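Local coordinates for glucose-binding protein (Thermus thermophilus HB27, PDB 2B3B) that binds glucose between its two lobes and probably serves as the sugar-capturing component of a binding-protein-dependent transport system, at residues V65-E70 against M275-F280; L172-A177 against L346-V351. One frame throughout, in Å; residues are numbered along the deposited sequence.

Contact 1 of 2, residues V65-E70 against M275-F280; sequences VHAGME and MLSDSF. With GLC (alpha-D-glucopyranose), chain G.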
loop_
_atom_site.group_PDB
_atom_site.type_symbol
_atom_site.label_atom_id
_atom_site.label_comp_id
_atom_site.label_asym_id
_atom_site.label_seq_id
_atom_site.Cartn_x
_atom_site.Cartn_y
_atom_site.Cartn_z
ATOM N N VAL A 65 -0.781 -9.957 4.610
ATOM C CA VAL A 65 0.638 -9.800 4.397
ATOM C C VAL A 65 0.846 -9.330 2.983
ATOM O O VAL A 65 0.138 -9.734 2.059
ATOM C CB VAL A 65 1.403 -11.131 4.696
ATOM C CG1 VAL A 65 0.906 -12.287 3.809
ATOM C CG2 VAL A 65 2.938 -10.935 4.551
ATOM N N HIS A 66 1.825 -8.449 2.812
ATOM C CA HIS A 66 2.128 -7.900 1.534
ATOM C C HIS A 66 2.921 -8.887 0.687
ATOM O O HIS A 66 3.907 -9.476 1.154
ATOM C CB HIS A 66 2.921 -6.583 1.666
ATOM C CG HIS A 66 2.097 -5.434 2.161
ATOM N ND1 HIS A 66 2.453 -4.660 3.244
ATOM C CD2 HIS A 66 0.918 -4.952 1.726
ATOM C CE1 HIS A 66 1.537 -3.730 3.437
ATOM N NE2 HIS A 66 0.602 -3.872 2.515
ATOM N N ALA A 67 2.505 -9.026 -0.564
ATOM C CA ALA A 67 3.260 -9.781 -1.532
ATOM C C ALA A 67 4.613 -9.108 -1.765
ATOM O O ALA A 67 4.696 -7.861 -1.908
ATOM C CB ALA A 67 2.493 -9.877 -2.863
ATOM N N GLY A 68 5.660 -9.928 -1.835
ATOM C CA GLY A 68 7.002 -9.454 -2.132
ATOM C C GLY A 68 7.955 -9.702 -0.988
ATOM O O GLY A 68 7.826 -10.682 -0.265
ATOM N N MET A 69 8.903 -8.779 -0.793
ATOM C CA MET A 69 9.952 -8.974 0.196
ATOM C C MET A 69 9.477 -8.987 1.630
ATOM O O MET A 69 10.103 -9.619 2.468
ATOM C CB MET A 69 11.043 -7.909 0.032
ATOM C CG MET A 69 11.862 -8.081 -1.204
ATOM S SD MET A 69 12.558 -9.756 -1.279
ATOM C CE MET A 69 13.122 -9.735 -2.963
ATOM N N GLU A 70 8.375 -8.293 1.920
ATOM C CA GLU A 70 7.790 -8.337 3.257
ATOM C C GLU A 70 7.442 -9.778 3.619
ATOM O O GLU A 70 7.831 -10.274 4.683
ATOM C CB GLU A 70 6.528 -7.464 3.330
ATOM C CG GLU A 70 5.772 -7.521 4.669
ATOM C CD GLU A 70 4.510 -6.675 4.666
ATOM O OE1 GLU A 70 4.652 -5.469 4.322
ATOM O OE2 GLU A 70 3.374 -7.199 5.004
ATOM N N MET A 275 2.892 -0.508 -7.340
ATOM C CA MET A 275 1.867 -1.425 -6.834
ATOM C C MET A 275 2.247 -1.968 -5.495
ATOM O O MET A 275 3.417 -1.910 -5.090
ATOM C CB MET A 275 1.616 -2.599 -7.808
ATOM C CG MET A 275 2.818 -3.474 -8.101
ATOM S SD MET A 275 3.185 -4.770 -6.912
ATOM C CE MET A 275 1.758 -5.850 -7.048
ATOM N N LEU A 276 1.233 -2.520 -4.844
ATOM C CA LEU A 276 1.363 -3.411 -3.706
ATOM C C LEU A 276 0.181 -4.371 -3.735
ATOM O O LEU A 276 -0.783 -4.140 -4.426
ATOM C CB LEU A 276 1.378 -2.636 -2.372
ATOM C CG LEU A 276 0.135 -1.748 -2.174
ATOM C CD1 LEU A 276 -0.564 -2.114 -0.901
ATOM C CD2 LEU A 276 0.424 -0.228 -2.272
ATOM N N SER A 277 0.248 -5.425 -2.948
ATOM C CA SER A 277 -0.796 -6.438 -2.938
ATOM C C SER A 277 -0.980 -7.012 -1.537
ATOM O O SER A 277 -0.019 -7.493 -0.889
ATOM C CB SER A 277 -0.460 -7.539 -3.957
ATOM O OG SER A 277 -1.489 -8.497 -4.043
ATOM N N ASP A 278 -2.219 -6.944 -1.065
ATOM C CA ASP A 278 -2.624 -7.653 0.139
ATOM C C ASP A 278 -2.879 -9.127 -0.195
ATOM O O ASP A 278 -3.568 -9.439 -1.167
ATOM C CB ASP A 278 -3.881 -7.030 0.714
ATOM C CG ASP A 278 -3.666 -5.590 1.185
ATOM O OD1 ASP A 278 -2.704 -5.352 1.955
ATOM O OD2 ASP A 278 -4.475 -4.716 0.792
ATOM N N SER A 279 -2.336 -10.017 0.625
ATOM C CA SER A 279 -2.402 -11.442 0.379
ATOM C C SER A 279 -2.550 -12.164 1.706
ATOM O O SER A 279 -2.330 -11.585 2.788
ATOM C CB SER A 279 -1.162 -11.887 -0.420
ATOM O OG SER A 279 -0.011 -11.995 0.388
ATOM N N PHE A 280 -2.964 -13.423 1.623
ATOM C CA PHE A 280 -3.121 -14.286 2.773
ATOM C C PHE A 280 -2.401 -15.612 2.532
ATOM O O PHE A 280 -2.503 -16.189 1.458
ATOM C CB PHE A 280 -4.603 -14.561 3.020
ATOM C CG PHE A 280 -5.326 -13.408 3.651
ATOM C CD1 PHE A 280 -5.297 -13.240 5.021
ATOM C CD2 PHE A 280 -6.003 -12.499 2.872
ATOM C CE1 PHE A 280 -5.944 -12.155 5.624
ATOM C CE2 PHE A 280 -6.674 -11.407 3.451
ATOM C CZ PHE A 280 -6.622 -11.233 4.849
HETATM C C1 GLC G . -1.624 -1.231 3.767
HETATM C C2 GLC G . -2.535 -2.232 2.973
HETATM C C3 GLC G . -3.944 -1.733 2.621
HETATM C C4 GLC G . -4.450 -0.727 3.658
HETATM C C5 GLC G . -3.456 0.439 3.814
HETATM C C6 GLC G . -3.836 1.493 4.866
HETATM O O1 GLC G . -0.342 -1.063 3.289
HETATM O O2 GLC G . -1.878 -2.929 1.901
HETATM O O3 GLC G . -4.817 -2.852 2.617
HETATM O O4 GLC G . -5.711 -0.213 3.262
HETATM O O5 GLC G . -2.146 0.027 4.165
HETATM O O6 GLC G . -3.936 0.919 6.135
HETATM O O HOH W 1 3.025 -5.547 -1.652
#
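The imidazole of His66 stands beside the carboxylate of Asp278, the two side chains pointing the same way with their planes 28° apart, and polar atoms gather at the edge of the ring: Glu70 OE1 at ND1, the carbonyl O of Ser277, and O2 of the glucose at NE2. Trp8 meets the same ring with its plane steeply inclined. Leu276 comes in obliquely, its CD1 4.0 Å from His66 NE2. The ring's rotation is fixed from both ends. His66 ND1 donates to Glu70 OE1 over 2.6 Å, and that oxygen lies in the ring plane, while ND1 meets it on the syn side, tilted out of the carboxylate plane; NE2 donates to glucose O2 at 2.7 Å, with a weaker bond to O1. The other carboxylate oxygen of Glu70 takes the backbone N-H of His66, so one glutamate holds both ring and main chain. With CG anti to its carbonyl carbon (chi1 -64°), Asp278 turns its carboxylate to the sugar, where OD1 accepts from O2 and OD2 from O3, each at 2.6 Å; Gln64 also binds OD1.

Backbone pairing sets this spacing. Val65 and Ser279 form an antiparallel hydrogen-bonded pair, and His66 and Asp278 the adjoining non-hydrogen-bonded pair with CA atoms 5.0 Å apart. Val65 O is gripped twice, by Ser279 N and, from the opposite face of the carbonyl plane, by Ser279 OG at 2.8 Å; that hydroxyl also bonds Ser113. Past the pair, Ala67 N reaches Ser277 O at 3.0 Å, nearly straight at 164°, and a water links Ala67 O to Ser277 N. Neighbouring antiparallel strands, 62-66 and 272-280, thus present a histidine and an aspartate to one sugar edge, as in the ligand cleft of a periplasmic binding protein.

Contact 2 of 2, residues L172-A177 against L346-V351; sequences LWESVA and LVHGAV. With GLC (alpha-D-glucopyranose), chain G.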
loop_
_atom_site.group_PDB
_atom_site.type_symbol
_atom_site.label_atom_id
_atom_site.label_comp_id
_atom_site.label_asym_id
_atom_site.label_seq_id
_atom_site.Cartn_x
_atom_site.Cartn_y
_atom_site.Cartn_z
ATOM N N LEU A 172 4.489 9.419 0.985
ATOM C CA LEU A 172 4.809 10.552 0.148
ATOM C C LEU A 172 6.210 10.442 -0.442
ATOM O O LEU A 172 6.401 10.657 -1.636
ATOM C CB LEU A 172 4.677 11.837 0.941
ATOM C CG LEU A 172 5.087 13.129 0.257
ATOM C CD1 LEU A 172 4.175 13.388 -0.907
ATOM C CD2 LEU A 172 4.959 14.225 1.321
ATOM N N TRP A 173 7.175 10.077 0.391
ATOM C CA TRP A 173 8.560 9.976 -0.045
ATOM C C TRP A 173 8.716 9.022 -1.233
ATOM O O TRP A 173 9.452 9.324 -2.163
ATOM C CB TRP A 173 9.476 9.528 1.100
ATOM C CG TRP A 173 10.920 9.493 0.708
ATOM C CD1 TRP A 173 11.808 10.541 0.778
ATOM C CD2 TRP A 173 11.662 8.377 0.150
ATOM N NE1 TRP A 173 13.045 10.147 0.298
ATOM C CE2 TRP A 173 12.992 8.832 -0.077
ATOM C CE3 TRP A 173 11.336 7.056 -0.176
ATOM C CZ2 TRP A 173 13.989 8.006 -0.607
ATOM C CZ3 TRP A 173 12.311 6.241 -0.709
ATOM C CH2 TRP A 173 13.635 6.718 -0.911
ATOM N N GLU A 174 8.034 7.876 -1.218
ATOM C CA GLU A 174 8.259 6.901 -2.304
ATOM C C GLU A 174 7.742 7.411 -3.636
ATOM O O GLU A 174 8.354 7.149 -4.659
ATOM C CB GLU A 174 7.776 5.481 -1.958
ATOM C CG GLU A 174 6.254 5.268 -1.819
ATOM C CD GLU A 174 5.929 3.819 -1.497
ATOM O OE1 GLU A 174 6.866 3.066 -1.133
ATOM O OE2 GLU A 174 4.748 3.422 -1.594
ATOM N N SER A 175 6.677 8.205 -3.630
ATOM C CA SER A 175 6.232 8.878 -4.858
ATOM C C SER A 175 7.259 9.898 -5.354
ATOM O O SER A 175 7.569 9.964 -6.556
ATOM C CB SER A 175 4.915 9.603 -4.640
ATOM O OG SER A 175 3.834 8.741 -4.873
ATOM N N VAL A 176 7.761 10.712 -4.437
ATOM C CA VAL A 176 8.781 11.710 -4.793
ATOM C C VAL A 176 9.972 10.977 -5.370
ATOM O O VAL A 176 10.413 11.316 -6.450
ATOM C CB VAL A 176 9.188 12.608 -3.590
ATOM C CG1 VAL A 176 10.350 13.546 -3.949
ATOM C CG2 VAL A 176 7.999 13.439 -3.114
ATOM N N ALA A 177 10.490 9.962 -4.668
ATOM C CA ALA A 177 11.662 9.208 -5.130
ATOM C C ALA A 177 11.452 8.601 -6.510
ATOM O O ALA A 177 12.342 8.679 -7.359
ATOM C CB ALA A 177 12.027 8.110 -4.133
ATOM N N LEU A 346 7.844 0.445 -1.515
ATOM C CA LEU A 346 8.666 0.199 -0.351
ATOM C C LEU A 346 7.807 0.133 0.905
ATOM O O LEU A 346 7.930 -0.788 1.721
ATOM C CB LEU A 346 9.692 1.349 -0.168
ATOM C CG LEU A 346 10.250 1.569 1.243
ATOM C CD1 LEU A 346 11.118 0.403 1.667
ATOM C CD2 LEU A 346 11.100 2.868 1.290
ATOM N N VAL A 347 6.958 1.144 1.083
ATOM C CA VAL A 347 6.249 1.304 2.337
ATOM C C VAL A 347 5.239 0.178 2.534
ATOM O O VAL A 347 4.945 -0.201 3.687
ATOM C CB VAL A 347 5.592 2.704 2.450
ATOM C CG1 VAL A 347 4.767 2.817 3.723
ATOM C CG2 VAL A 347 6.710 3.765 2.472
ATOM N N HIS A 348 4.796 -0.400 1.422
ATOM C CA HIS A 348 3.796 -1.463 1.448
ATOM C C HIS A 348 4.333 -2.823 0.948
ATOM O O HIS A 348 3.583 -3.613 0.356
ATOM C CB HIS A 348 2.548 -1.002 0.727
ATOM C CG HIS A 348 2.046 0.317 1.238
ATOM N ND1 HIS A 348 1.340 0.448 2.426
ATOM C CD2 HIS A 348 2.242 1.571 0.772
ATOM C CE1 HIS A 348 1.088 1.728 2.634
ATOM N NE2 HIS A 348 1.647 2.436 1.661
ATOM N N GLY A 349 5.631 -3.042 1.193
ATOM C CA GLY A 349 6.197 -4.381 1.309
ATOM C C GLY A 349 6.636 -5.128 0.067
ATOM O O GLY A 349 7.088 -6.277 0.170
ATOM N N ALA A 350 6.548 -4.500 -1.101
ATOM C CA ALA A 350 6.862 -5.230 -2.313
ATOM C C ALA A 350 8.394 -5.397 -2.507
ATOM O O ALA A 350 8.852 -6.499 -2.849
ATOM C CB ALA A 350 6.199 -4.612 -3.518
ATOM N N VAL A 351 9.172 -4.338 -2.238
ATOM C CA VAL A 351 10.549 -4.260 -2.753
ATOM C C VAL A 351 11.680 -4.476 -1.740
ATOM O O VAL A 351 12.802 -4.819 -2.135
ATOM C CB VAL A 351 10.820 -2.954 -3.558
ATOM C CG1 VAL A 351 9.939 -2.892 -4.798
ATOM C CG2 VAL A 351 10.683 -1.691 -2.690
HETATM C C1 GLC G . -1.624 -1.231 3.767
HETATM C C2 GLC G . -2.535 -2.232 2.973
HETATM C C3 GLC G . -3.944 -1.733 2.621
HETATM C C4 GLC G . -4.450 -0.727 3.658
HETATM C C5 GLC G . -3.456 0.439 3.814
HETATM C C6 GLC G . -3.836 1.493 4.866
HETATM O O1 GLC G . -0.342 -1.063 3.289
HETATM O O2 GLC G . -1.878 -2.929 1.901
HETATM O O3 GLC G . -4.817 -2.852 2.617
HETATM O O4 GLC G . -5.711 -0.213 3.262
HETATM O O5 GLC G . -2.146 0.027 4.165
HETATM O O6 GLC G . -3.936 0.919 6.135
#
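Leu346 to Gly349 make a type I beta turn whose first residues face one side of the 172-177 helical segment, with the CA atoms of Glu174 and Leu346 7.0 Å apart. Glu174 bridges that distance: beyond CG its chain runs extended, carrying the carboxylate to the start of the turn. There OE1 accepts two consecutive backbone N-H groups, Leu346 N at 2.8 Å and Val347 N at 2.9 Å. Both arrive on the syn side but from opposite faces of the carboxylate plane; the second bond is the straighter, 170° against 132°. OE2 is held by the hydroxyls of Ser121 and Ser345, so both buried oxygens have donors. With an alanine here, the two turn amides would probably lose their shared acceptor, and the turn that carries His348 would be less firmly fixed. The carboxylate passes the edge of the His348 ring with planes 68° apart, OE2 lying 3.9 Å from CD2. Across the ring from CD2, ND1 is hydrogen-bonded to glucose O1, at a separation so short that its exact value is doubtful; NE2, next to CD2, bonds His171. One residue earlier in the helix, Trp173 CZ3 touches Leu346 CD2 at 4.1 Å, the two side chains meeting at a slant. The turn, between strand 341-344 and helix 354-370, thus lies against helix 166-191, with Trp173 and Leu346 both reaching Phe360 of helix 354-370 and Trp173 also meeting Phe208 of helix 199-212.

How the contacts relate
The two contacts lie with their centres about 13 Å apart and meet the same glucose, contact 1 through His66 and Asp278 and contact 2 through His348. Along the chain their segments alternate: 65-70, 172-177, 275-280, 346-351. Strands 62-66 and 272-280 of contact 1 belong to the mixed sheet that also holds strand 341-344, from which the turn of contact 2 emerges; helix 166-191 supplies its other side. They touch directly where the start of helix 69-76 meets the 346-351 loop: Glu70 N is 3.0 Å from Gly349 O, and Met69 N 3.1 Å from Ala350 O, both probable hydrogen bonds. Three distant segments thus line one sugar site, and 172-177 adds a second-shell hold on the turn that carries His348.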